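Local coordinates for sorbitol dehydrogenase (Gluconobacter oxydans, PDB 5ITG), which probably oxidises D-sorbitol to L-sorbose with NADP as hydride acceptor, and combines a Rossmann-type domain with a C-terminal domain, at residues Pro53-Val58 / Gly272-Glu277; Lys152-Leu155 / Pro161-Val164; Glu159-Ser162 / Gly166-Val169; Glu170-Arg175 / Lys181-Met186; Ala201-Ala206 / Trp216-Ala221. All coordinates share one frame; numbering follows the deposited sequence.

Contact 1: residues Pro53-Val58 / Gly272-Glu277; sequences PDWAIV and GRPPLE
Trp55 and Pro274 make most of this contact, and their interaction is a CH-pi one. The pyrrolidine ring crosses the indole at about a right angle. Its CG lies over one face of the five-membered ring, 3.4 Å from the centroid and 21° off the normal, so the CG hydrogens of the proline meet the electron-rich pyrrole ring of the tryptophan. With chi1 at -65°, Trp55 CG stands anti to the carbonyl carbon, and the indole extends toward the opposing loop.

Plain van der Waals packing continues along the six-membered ring. Here the backbone replaces the side chain: Trp55 CZ2 is 3.4 Å from Arg273 C, and CH2 is 3.8 Å from Gly272 O, both approaches being oblique. Positive phi at Gly272 suits glycine, since a CB there would press on the preceding carbonyl.

Polar bonds stay within the loop. Arg273 NH1 donates to Pro274 O at 2.9 Å and, reaching across the inverse gamma turn centred on Pro275, forms a salt bridge to the syn lone pair of Glu277 OE1 at 3.0 Å, while NE pairs with Asp267.

Trp55 lies beside the start of strand 56-61 and also packs on Ile28 of strand 26-31; Pro274 touches Ile48, and Leu276 reaches Met283 of strand 282-284. The contact thus joins the start of an interior strand of the Rossmann sheet to the loop that connects two strands of the three-stranded sheet.

Contact 2: residues Lys152-Leu155 / Pro161-Val164; sequences KADL and PSTV
Asp154, on the helix 149-156, and Pro161, in the extended chain that follows, have CA atoms only 4.8 Å apart, so the backbone turns back on itself and presents two successive N-H groups, those of Ser162 and Thr163, to the helix. Thr163 is the N-cap of helix 164-177.

The side chain that fills this turn is Asp154. A chi1 of -85° sets its CG beside the backbone N and sends the carboxylate across to the loop. OD1 accepts from Ser162 N at 3.0 Å, on the syn side but somewhat out of the carboxylate plane, and more weakly from Ser162 OG. OD2 takes two stronger bonds: Thr163 N comes to its syn lone pair at 2.9 Å with an N-H...O angle of 158°, and Thr163 OG1 donates from above the plane at 2.7 Å. Having given its proton to Asp154, OG1 can accept from Gly166 N and so cap the next helix. An aspartate suits this place because its short stem holds two acceptor oxygens close beside two amides. Pro161 CB packs on OD2 of the same carboxylate at 3.3 Å. With an alanine in place of Asp154, both amides would probably be left without their acceptor and the threonine hydroxyl set free to turn away from its capping position.

The turn thereby ties helix 149-156 to the start of helix 164-177. Both lean on helix 194-209, where Asp154 and Leu155 meet Tyr205 and Val164 meets Phe202.

Contact 3: residues Glu159-Ser162 / Gly166-Val169; sequences EKPS and GYVV
Pro161 lies against the first turns of helix 164-177, where it meets Gly166 and the ring of Tyr167. From CB, the tyrosine side chain leaves on the side of its own backbone N (chi1 -85°), which swings the ring round beside the incoming loop. CG of the tyrosine is 4.0 Å from Pro161 CG, which sits over one face, offset toward the rim and 14° off the ring normal, in a CH-pi contact. Farther out, the proline ring gives way to backbone: CD2 faces the carbonyl carbon of Ser162 at 4.0 Å, CE2 comes 3.4 Å from Pro161 O, and CZ 3.3 Å from that same oxygen. The tip, OH, ends 3.3 Å from Pro161 O.

The same edge of the proline ring also rests on the glycine: CB is 3.5 Å from Gly166 C. A CB on Gly166 would come within about 2.5 Å of Pro161 CB, so the glycine is what allows the loop to lie directly on the helix.

Tyr167 also packs on Pro111, Val114 and Leu118 of the helix 111-119 region. The contact is therefore apolar at the base of the tyrosine ring, where a rigid proline and a missing side chain permit close approach, while the outer ring and hydroxyl lie by the Pro161 carbonyl.

Contact 4: residues Glu170-Arg175 / Lys181-Met186; sequences EALRRR and KAFTVM
Leu172 and Ala182, with CA atoms 6.2 Å apart, and Arg175 and Lys181, at 6.1 Å, mark how the helix runs beside the chain that leads into strand 184-187.

Phe183 is the apolar centre. With chi1 at 46°, its CG stands between the backbone N and the carbonyl carbon, which lifts the ring to the helix. Leu172 CD2 lies over the middle of one face, 3.6 Å from the centroid, in a CH-pi contact, and Leu172 CG comes 3.5 Å from CZ. Ala171 CB meets the ring edge. A branched leucine suits the face, since one methyl, CD2, can sit over the ring centre while CG nears the rim.

Arg175 supplies the polar half. Its NE donates to Lys181 O at 2.7 Å, nearly along the C=O axis and in the guanidinium plane, with an N-H...O angle of 165°; NH2 adds a weak bond to the same oxygen. Phe183 CD2 lies over one face of this group at 3.7 Å from NE, the two planes being 67° apart. NH1 is held by the carbonyls of Leu118 and Asp120, so this buried arginine serves three backbone oxygens firmly and, weakly, that of Ile123. By contrast, Phe183 N is buried without a partner. On another side of the helix, Arg173 grips Glu170 with NE and NH2, and Arg174 NE shares OE2.

Helix 164-177 forms part of the connection between the parallel neighbours 125-128 and 184-187, a beta-alpha-beta crossover. Phe183 also packs on Val126, and Leu172 continues to Ile217 of helix 211-220.

Contact 5: residues Ala201-Ala206 / Trp216-Ala221; sequences AFLGYA and WIEENA
Leu203, its chi1 of -68° placing CG on the side of the backbone N, brings its branched end across to the opposing helix, whereas Ile217 holds CG2 anti to the backbone N, where CD2 of the leucine meets it. The two side chains slide past each other in opposite directions, and Leu203 CD2 rests 3.9 Å from Ile217 CG2 and as far from Glu218 N.

The other methyl, CD1, lies on the aliphatic stem of Glu218, 4.0 Å from CG. That stem is bent at chi2, and the carboxylate leads away toward the exposed side, so the glutamate gives its hydrocarbon part to the contact while its charge stays outside. Deeper in, Ala206 CB touches Ile217 CD1 at 4.0 Å; a small residue there leaves room for the long isoleucine branch. Exchanging Leu203 for an alanine is likely to open a gap between the helices and leave Ile217 CG2 and the Glu218 stem without their apolar cover.

The short helical segments approach to 10.5 Å and point 149° apart. Helices 194-209 and 211-220 follow each other with a single residue between, and their antiparallel side-by-side packing is that of an alpha-alpha hairpin, on the outer layer of the Rossmann domain.

All five contacts belong to the Rossmann domain. Contact 1 links chain regions some 214 residues apart, and the other four follow within that span in the order 2, 3, 4, 5. Contacts 2 and 3 share Pro161 and Ser162, their centres about 6 Å apart; contacts 3 and 4 both use helix 164-177, at about 11 Å between centres. Contact 5 touches contacts 2, 3 and 4, its centre about 9 Å from that of contact 4. Contacts 2 to 5 thus form one connected cluster of helices and loops that reaches the sheet through strand 184-187, while contact 1 joins distant chain regions at another part of the same sheet, its nearest atoms about 5 Å from contact 4.

Contact 1: residues Pro53-Val58 / Gly272-Glu277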
# COMPACT_ATOMS: atom_id res chain seq x y z
N PRO A 53 -8.74 -5.78 -25.25
CA PRO A 53 -9.41 -6.92 -24.62
C PRO A 53 -8.55 -8.13 -24.28
O PRO A 53 -9.04 -9.08 -23.67
CB PRO A 53 -10.50 -7.26 -25.63
CG PRO A 53 -9.83 -6.96 -26.93
CD PRO A 53 -9.17 -5.63 -26.66
N ASP A 54 -7.28 -8.12 -24.66
CA ASP A 54 -6.42 -9.27 -24.37
C ASP A 54 -5.67 -9.17 -23.05
O ASP A 54 -4.61 -9.78 -22.88
CB ASP A 54 -5.43 -9.49 -25.52
CG ASP A 54 -6.11 -9.99 -26.78
OD1 ASP A 54 -6.82 -11.01 -26.70
OD2 ASP A 54 -5.92 -9.37 -27.85
N TRP A 55 -6.24 -8.44 -22.10
CA TRP A 55 -5.59 -8.28 -20.81
C TRP A 55 -6.43 -8.72 -19.63
O TRP A 55 -6.33 -8.16 -18.54
CB TRP A 55 -5.14 -6.83 -20.63
CG TRP A 55 -4.09 -6.44 -21.62
CD1 TRP A 55 -4.25 -5.66 -22.74
CD2 TRP A 55 -2.70 -6.81 -21.59
NE1 TRP A 55 -3.05 -5.52 -23.40
CE2 TRP A 55 -2.08 -6.22 -22.71
CE3 TRP A 55 -1.93 -7.58 -20.72
CZ2 TRP A 55 -0.72 -6.38 -22.99
CZ3 TRP A 55 -0.57 -7.74 -20.98
CH2 TRP A 55 0.02 -7.14 -22.11
N ALA A 56 -7.26 -9.74 -19.84
CA ALA A 56 -8.09 -10.26 -18.76
C ALA A 56 -7.13 -10.81 -17.73
O ALA A 56 -5.97 -11.08 -18.04
CB ALA A 56 -9.00 -11.38 -19.28
N ILE A 57 -7.61 -10.99 -16.50
CA ILE A 57 -6.75 -11.49 -15.43
C ILE A 57 -7.15 -12.87 -14.93
O ILE A 57 -8.32 -13.14 -14.68
CB ILE A 57 -6.77 -10.52 -14.21
CG1 ILE A 57 -6.34 -9.11 -14.63
CG2 ILE A 57 -5.84 -11.03 -13.13
CD1 ILE A 57 -6.58 -8.06 -13.55
N VAL A 58 -6.16 -13.74 -14.77
CA VAL A 58 -6.39 -15.08 -14.23
C VAL A 58 -5.82 -15.03 -12.82
O VAL A 58 -4.62 -14.87 -12.64
CB VAL A 58 -5.63 -16.17 -15.02
CG1 VAL A 58 -5.86 -17.52 -14.38
CG2 VAL A 58 -6.07 -16.18 -16.48
N GLY A 272 5.38 -6.23 -23.75
CA GLY A 272 4.15 -5.48 -23.89
C GLY A 272 3.37 -5.26 -22.61
O GLY A 272 3.61 -5.91 -21.59
N ARG A 273 2.42 -4.33 -22.67
CA ARG A 273 1.59 -3.99 -21.52
C ARG A 273 0.32 -3.30 -21.99
O ARG A 273 0.25 -2.78 -23.10
CB ARG A 273 2.33 -3.04 -20.58
CG ARG A 273 2.61 -1.67 -21.19
CD ARG A 273 3.00 -0.66 -20.11
NE ARG A 273 3.47 0.63 -20.64
CZ ARG A 273 2.68 1.57 -21.15
NH1 ARG A 273 1.36 1.39 -21.21
NH2 ARG A 273 3.21 2.71 -21.57
N PRO A 274 -0.72 -3.29 -21.14
CA PRO A 274 -1.99 -2.65 -21.48
C PRO A 274 -1.75 -1.14 -21.58
O PRO A 274 -0.74 -0.63 -21.08
CB PRO A 274 -2.89 -2.99 -20.30
CG PRO A 274 -2.29 -4.23 -19.72
CD PRO A 274 -0.81 -4.00 -19.85
N PRO A 275 -2.67 -0.40 -22.22
CA PRO A 275 -2.50 1.05 -22.35
C PRO A 275 -3.01 1.71 -21.06
O PRO A 275 -3.94 2.51 -21.08
CB PRO A 275 -3.37 1.38 -23.55
CG PRO A 275 -4.53 0.43 -23.38
CD PRO A 275 -3.83 -0.87 -23.00
N LEU A 276 -2.38 1.35 -19.94
CA LEU A 276 -2.76 1.85 -18.62
C LEU A 276 -2.84 3.37 -18.47
O LEU A 276 -3.61 3.87 -17.64
CB LEU A 276 -1.82 1.26 -17.57
CG LEU A 276 -1.84 -0.28 -17.52
CD1 LEU A 276 -0.78 -0.81 -16.56
CD2 LEU A 276 -3.21 -0.74 -17.10
N GLU A 277 -2.06 4.12 -19.24
CA GLU A 277 -2.13 5.57 -19.13
C GLU A 277 -3.57 6.03 -19.38
O GLU A 277 -4.05 6.96 -18.74
CB GLU A 277 -1.17 6.24 -20.13
CG GLU A 277 -1.42 5.93 -21.60
CD GLU A 277 -1.13 4.48 -21.96
OE1 GLU A 277 -0.15 3.92 -21.44
OE2 GLU A 277 -1.88 3.91 -22.79

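Contact 2: residues Lys152-Leu155 / Pro161-Val164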
# COMPACT_ATOMS: atom_id res chain seq x y z
N LYS A 152 12.70 -24.86 -0.08
CA LYS A 152 13.58 -26.02 -0.22
C LYS A 152 12.84 -27.16 -0.90
O LYS A 152 13.40 -27.87 -1.73
CB LYS A 152 14.08 -26.47 1.16
CG LYS A 152 14.89 -25.40 1.89
CD LYS A 152 15.31 -25.86 3.29
CE LYS A 152 16.25 -27.06 3.22
NZ LYS A 152 17.48 -26.74 2.44
N ALA A 153 11.56 -27.33 -0.57
CA ALA A 153 10.77 -28.39 -1.17
C ALA A 153 10.62 -28.12 -2.67
O ALA A 153 10.70 -29.04 -3.49
CB ALA A 153 9.39 -28.46 -0.51
N ASP A 154 10.40 -26.86 -3.02
CA ASP A 154 10.27 -26.49 -4.43
C ASP A 154 11.57 -26.78 -5.15
O ASP A 154 11.57 -27.24 -6.30
CB ASP A 154 9.92 -25.00 -4.55
CG ASP A 154 8.44 -24.73 -4.42
OD1 ASP A 154 7.75 -25.58 -3.81
OD2 ASP A 154 7.98 -23.68 -4.91
N LEU A 155 12.68 -26.50 -4.48
CA LEU A 155 14.00 -26.73 -5.06
C LEU A 155 14.22 -28.23 -5.30
O LEU A 155 14.95 -28.61 -6.21
CB LEU A 155 15.07 -26.15 -4.12
CG LEU A 155 15.92 -24.96 -4.61
CD1 LEU A 155 15.10 -24.01 -5.45
CD2 LEU A 155 16.51 -24.24 -3.41
N PRO A 161 6.07 -27.08 -8.13
CA PRO A 161 6.27 -26.13 -7.02
C PRO A 161 4.98 -25.73 -6.31
O PRO A 161 3.88 -25.95 -6.83
CB PRO A 161 6.91 -24.95 -7.73
CG PRO A 161 6.12 -24.90 -8.99
CD PRO A 161 6.07 -26.37 -9.42
N SER A 162 5.13 -25.13 -5.13
CA SER A 162 3.98 -24.66 -4.36
C SER A 162 4.14 -23.17 -4.01
O SER A 162 3.17 -22.52 -3.61
CB SER A 162 3.82 -25.46 -3.07
OG SER A 162 4.87 -25.16 -2.16
N THR A 163 5.35 -22.64 -4.14
CA THR A 163 5.57 -21.23 -3.82
C THR A 163 5.51 -20.37 -5.08
O THR A 163 5.73 -20.86 -6.19
CB THR A 163 6.95 -20.99 -3.14
OG1 THR A 163 8.00 -21.15 -4.11
CG2 THR A 163 7.16 -21.98 -2.00
N VAL A 164 5.21 -19.08 -4.90
CA VAL A 164 5.13 -18.17 -6.03
C VAL A 164 6.47 -18.17 -6.75
O VAL A 164 6.53 -18.14 -7.97
CB VAL A 164 4.74 -16.73 -5.58
CG1 VAL A 164 5.86 -16.11 -4.75
CG2 VAL A 164 4.41 -15.87 -6.79

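Contact 3: residues Glu159-Ser162 / Gly166-Val169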
# COMPACT_ATOMS: atom_id res chain seq x y z
N GLU A 159 9.55 -28.94 -10.75
CA GLU A 159 8.56 -29.15 -11.80
C GLU A 159 7.13 -29.18 -11.26
O GLU A 159 6.18 -29.18 -12.03
CB GLU A 159 8.85 -30.45 -12.58
CG GLU A 159 8.47 -31.76 -11.89
CD GLU A 159 9.39 -32.15 -10.75
OE1 GLU A 159 10.57 -31.73 -10.76
OE2 GLU A 159 8.94 -32.89 -9.85
N LYS A 160 7.00 -29.20 -9.94
CA LYS A 160 5.69 -29.20 -9.29
C LYS A 160 5.85 -28.40 -8.00
O LYS A 160 5.78 -28.95 -6.89
CB LYS A 160 5.25 -30.64 -8.98
CG LYS A 160 3.76 -30.79 -8.66
CD LYS A 160 3.40 -32.26 -8.43
CE LYS A 160 1.89 -32.46 -8.29
NZ LYS A 160 1.53 -33.89 -8.05
N PRO A 161 6.07 -27.08 -8.13
CA PRO A 161 6.27 -26.13 -7.02
C PRO A 161 4.98 -25.73 -6.31
O PRO A 161 3.88 -25.95 -6.83
CB PRO A 161 6.91 -24.95 -7.73
CG PRO A 161 6.12 -24.90 -8.99
CD PRO A 161 6.07 -26.37 -9.42
N SER A 162 5.13 -25.13 -5.13
CA SER A 162 3.98 -24.66 -4.36
C SER A 162 4.14 -23.17 -4.01
O SER A 162 3.17 -22.52 -3.61
CB SER A 162 3.82 -25.46 -3.07
OG SER A 162 4.87 -25.16 -2.16
N GLY A 166 8.65 -20.62 -6.95
CA GLY A 166 8.75 -21.85 -7.72
C GLY A 166 7.93 -21.82 -9.00
O GLY A 166 8.40 -22.24 -10.05
N TYR A 167 6.69 -21.34 -8.91
CA TYR A 167 5.80 -21.26 -10.06
C TYR A 167 6.33 -20.33 -11.14
O TYR A 167 6.39 -20.68 -12.32
CB TYR A 167 4.41 -20.78 -9.63
CG TYR A 167 3.48 -21.86 -9.13
CD1 TYR A 167 2.87 -22.75 -10.02
CD2 TYR A 167 3.21 -21.99 -7.77
CE1 TYR A 167 2.00 -23.74 -9.56
CE2 TYR A 167 2.34 -22.99 -7.30
CZ TYR A 167 1.74 -23.85 -8.20
OH TYR A 167 0.88 -24.84 -7.75
N VAL A 168 6.71 -19.12 -10.72
CA VAL A 168 7.21 -18.11 -11.65
C VAL A 168 8.51 -18.52 -12.33
O VAL A 168 8.62 -18.44 -13.55
CB VAL A 168 7.40 -16.76 -10.92
CG1 VAL A 168 8.18 -15.78 -11.79
CG2 VAL A 168 6.03 -16.17 -10.57
N VAL A 169 9.49 -18.95 -11.55
CA VAL A 169 10.76 -19.35 -12.13
C VAL A 169 10.63 -20.60 -13.01
O VAL A 169 11.23 -20.66 -14.08
CB VAL A 169 11.82 -19.56 -11.02
CG1 VAL A 169 13.07 -20.21 -11.59
CG2 VAL A 169 12.18 -18.19 -10.41

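Contact 4: residues Glu170-Arg175 / Lys181-Met186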
# COMPACT_ATOMS: atom_id res chain seq x y z
N GLU A 170 9.84 -21.58 -12.58
CA GLU A 170 9.65 -22.78 -13.39
C GLU A 170 8.94 -22.40 -14.69
O GLU A 170 9.26 -22.91 -15.76
CB GLU A 170 8.84 -23.84 -12.63
CG GLU A 170 8.44 -25.06 -13.46
CD GLU A 170 9.63 -25.90 -13.94
OE1 GLU A 170 10.79 -25.57 -13.64
OE2 GLU A 170 9.38 -26.92 -14.62
N ALA A 171 7.98 -21.49 -14.60
CA ALA A 171 7.26 -21.05 -15.80
C ALA A 171 8.23 -20.36 -16.76
O ALA A 171 8.20 -20.60 -17.98
CB ALA A 171 6.13 -20.10 -15.42
N LEU A 172 9.11 -19.52 -16.22
CA LEU A 172 10.08 -18.82 -17.04
C LEU A 172 11.06 -19.80 -17.68
O LEU A 172 11.45 -19.63 -18.84
CB LEU A 172 10.83 -17.78 -16.19
CG LEU A 172 9.97 -16.56 -15.84
CD1 LEU A 172 10.63 -15.73 -14.76
CD2 LEU A 172 9.73 -15.74 -17.10
N ARG A 173 11.44 -20.84 -16.95
CA ARG A 173 12.36 -21.84 -17.48
C ARG A 173 11.73 -22.50 -18.70
O ARG A 173 12.33 -22.58 -19.78
CB ARG A 173 12.68 -22.91 -16.43
CG ARG A 173 13.71 -23.93 -16.89
CD ARG A 173 13.84 -25.10 -15.93
NE ARG A 173 12.64 -25.94 -15.91
CZ ARG A 173 12.17 -26.61 -16.96
NH1 ARG A 173 12.79 -26.54 -18.13
NH2 ARG A 173 11.08 -27.36 -16.84
N ARG A 174 10.49 -22.97 -18.53
CA ARG A 174 9.78 -23.64 -19.61
C ARG A 174 9.59 -22.75 -20.83
O ARG A 174 9.76 -23.20 -21.97
CB ARG A 174 8.43 -24.15 -19.11
CG ARG A 174 8.57 -25.19 -18.01
CD ARG A 174 7.25 -25.85 -17.68
NE ARG A 174 7.39 -26.76 -16.55
CZ ARG A 174 6.40 -27.50 -16.05
NH1 ARG A 174 5.19 -27.44 -16.59
NH2 ARG A 174 6.63 -28.30 -15.02
N ARG A 175 9.25 -21.48 -20.60
CA ARG A 175 9.06 -20.54 -21.69
C ARG A 175 10.39 -20.40 -22.45
O ARG A 175 10.42 -20.41 -23.68
CB ARG A 175 8.60 -19.17 -21.16
CG ARG A 175 7.19 -19.18 -20.53
CD ARG A 175 6.82 -17.85 -19.84
NE ARG A 175 6.55 -16.77 -20.79
CZ ARG A 175 5.34 -16.34 -21.14
NH1 ARG A 175 4.25 -16.89 -20.61
NH2 ARG A 175 5.21 -15.38 -22.04
N LYS A 181 8.93 -16.25 -24.77
CA LYS A 181 9.51 -15.01 -24.25
C LYS A 181 9.27 -14.84 -22.75
O LYS A 181 8.35 -15.42 -22.19
CB LYS A 181 8.92 -13.82 -25.00
CG LYS A 181 9.33 -13.76 -26.47
CD LYS A 181 8.71 -12.58 -27.19
CE LYS A 181 7.21 -12.73 -27.31
NZ LYS A 181 6.63 -11.62 -28.14
N ALA A 182 10.13 -14.05 -22.11
CA ALA A 182 9.97 -13.81 -20.67
C ALA A 182 8.79 -12.88 -20.48
O ALA A 182 8.42 -12.14 -21.39
CB ALA A 182 11.24 -13.17 -20.10
N PHE A 183 8.18 -12.91 -19.30
CA PHE A 183 7.08 -12.00 -19.03
C PHE A 183 7.54 -10.97 -18.01
O PHE A 183 8.66 -11.05 -17.49
CB PHE A 183 5.83 -12.75 -18.51
CG PHE A 183 6.11 -13.77 -17.43
CD1 PHE A 183 6.70 -13.40 -16.23
CD2 PHE A 183 5.76 -15.10 -17.62
CE1 PHE A 183 6.92 -14.34 -15.22
CE2 PHE A 183 5.98 -16.05 -16.62
CZ PHE A 183 6.56 -15.67 -15.42
N THR A 184 6.69 -9.99 -17.74
CA THR A 184 7.01 -8.95 -16.77
C THR A 184 6.54 -9.37 -15.38
O THR A 184 5.42 -9.86 -15.22
CB THR A 184 6.29 -7.63 -17.13
OG1 THR A 184 6.79 -7.14 -18.38
CG2 THR A 184 6.50 -6.59 -16.03
N VAL A 185 7.39 -9.19 -14.37
CA VAL A 185 7.01 -9.51 -13.00
C VAL A 185 6.62 -8.17 -12.39
O VAL A 185 7.47 -7.30 -12.17
CB VAL A 185 8.18 -10.12 -12.20
CG1 VAL A 185 7.76 -10.33 -10.77
CG2 VAL A 185 8.62 -11.44 -12.82
N MSE A 186 5.33 -8.00 -12.12
CA MSE A 186 4.81 -6.74 -11.60
C MSE A 186 4.24 -6.81 -10.18
O MSE A 186 3.11 -7.23 -9.96
CB MSE A 186 3.73 -6.23 -12.56
CG MSE A 186 3.15 -4.85 -12.24
SE MSE A 186 1.99 -4.27 -13.70
CE MSE A 186 0.40 -5.25 -13.23

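Contact 5: residues Ala201-Ala206 / Trp216-Ala221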
# COMPACT_ATOMS: atom_id res chain seq x y z
N ALA A 201 13.91 -11.61 -4.75
CA ALA A 201 13.27 -12.87 -4.39
C ALA A 201 13.26 -13.87 -5.54
O ALA A 201 13.70 -15.02 -5.38
CB ALA A 201 11.86 -12.61 -3.90
N PHE A 202 12.77 -13.45 -6.70
CA PHE A 202 12.71 -14.34 -7.85
C PHE A 202 14.06 -14.74 -8.42
O PHE A 202 14.23 -15.88 -8.87
CB PHE A 202 11.80 -13.75 -8.92
CG PHE A 202 10.36 -13.76 -8.53
CD1 PHE A 202 9.66 -14.97 -8.45
CD2 PHE A 202 9.71 -12.59 -8.17
CE1 PHE A 202 8.34 -15.00 -8.02
CE2 PHE A 202 8.39 -12.61 -7.74
CZ PHE A 202 7.70 -13.82 -7.66
N LEU A 203 15.04 -13.84 -8.41
CA LEU A 203 16.37 -14.17 -8.91
C LEU A 203 17.12 -14.95 -7.83
O LEU A 203 18.03 -15.72 -8.13
CB LEU A 203 17.17 -12.92 -9.27
CG LEU A 203 16.70 -12.09 -10.47
CD1 LEU A 203 17.72 -11.00 -10.75
CD2 LEU A 203 16.54 -12.97 -11.69
N GLY A 204 16.73 -14.74 -6.57
CA GLY A 204 17.36 -15.46 -5.48
C GLY A 204 17.02 -16.93 -5.61
O GLY A 204 17.86 -17.80 -5.37
N TYR A 205 15.77 -17.22 -5.98
CA TYR A 205 15.33 -18.60 -6.15
C TYR A 205 15.92 -19.17 -7.44
O TYR A 205 16.41 -20.30 -7.47
CB TYR A 205 13.80 -18.67 -6.21
CG TYR A 205 13.25 -20.06 -6.47
CD1 TYR A 205 13.19 -20.58 -7.76
CD2 TYR A 205 12.79 -20.86 -5.42
CE1 TYR A 205 12.69 -21.86 -8.00
CE2 TYR A 205 12.29 -22.14 -5.65
CZ TYR A 205 12.24 -22.64 -6.94
OH TYR A 205 11.74 -23.90 -7.19
N ALA A 206 15.87 -18.36 -8.50
CA ALA A 206 16.40 -18.77 -9.79
C ALA A 206 17.87 -19.16 -9.70
O ALA A 206 18.30 -20.15 -10.30
CB ALA A 206 16.22 -17.64 -10.81
N TRP A 216 19.39 -15.76 -17.55
CA TRP A 216 18.39 -15.54 -18.59
C TRP A 216 17.25 -14.65 -18.09
O TRP A 216 16.82 -13.73 -18.79
CB TRP A 216 17.79 -16.86 -19.07
CG TRP A 216 16.86 -16.68 -20.24
CD1 TRP A 216 17.21 -16.43 -21.54
CD2 TRP A 216 15.42 -16.63 -20.20
NE1 TRP A 216 16.08 -16.24 -22.30
CE2 TRP A 216 14.98 -16.36 -21.51
CE3 TRP A 216 14.47 -16.80 -19.18
CZ2 TRP A 216 13.62 -16.24 -21.83
CZ3 TRP A 216 13.13 -16.69 -19.50
CH2 TRP A 216 12.71 -16.41 -20.81
N ILE A 217 16.74 -14.94 -16.90
CA ILE A 217 15.64 -14.16 -16.36
C ILE A 217 16.07 -12.71 -16.11
O ILE A 217 15.36 -11.77 -16.45
CB ILE A 217 15.10 -14.77 -15.05
CG1 ILE A 217 14.54 -16.17 -15.32
CG2 ILE A 217 14.01 -13.88 -14.47
CD1 ILE A 217 14.00 -16.89 -14.09
N GLU A 218 17.26 -12.56 -15.53
CA GLU A 218 17.80 -11.23 -15.25
C GLU A 218 17.88 -10.40 -16.52
O GLU A 218 17.64 -9.19 -16.50
CB GLU A 218 19.20 -11.38 -14.63
CG GLU A 218 19.79 -10.12 -14.00
CD GLU A 218 20.19 -9.07 -15.02
OE1 GLU A 218 20.93 -9.41 -15.98
OE2 GLU A 218 19.78 -7.89 -14.87
N GLU A 219 18.19 -11.04 -17.64
CA GLU A 219 18.32 -10.34 -18.91
C GLU A 219 17.04 -10.15 -19.71
O GLU A 219 16.92 -9.16 -20.42
CB GLU A 219 19.34 -11.07 -19.79
CG GLU A 219 20.70 -11.23 -19.15
CD GLU A 219 21.68 -11.99 -20.03
OE1 GLU A 219 21.40 -13.16 -20.34
OE2 GLU A 219 22.72 -11.41 -20.41
N ASN A 220 16.10 -11.07 -19.59
CA ASN A 220 14.87 -10.97 -20.38
C ASN A 220 13.60 -10.56 -19.64
O ASN A 220 12.73 -9.91 -20.21
CB ASN A 220 14.66 -12.28 -21.13
CG ASN A 220 15.74 -12.52 -22.18
OD1 ASN A 220 15.76 -11.87 -23.23
ND2 ASN A 220 16.66 -13.43 -21.88
N ALA A 221 13.49 -10.95 -18.38
CA ALA A 221 12.32 -10.57 -17.60
C ALA A 221 12.55 -9.14 -17.12
O ALA A 221 13.65 -8.61 -17.24
CB ALA A 221 12.15 -11.51 -16.41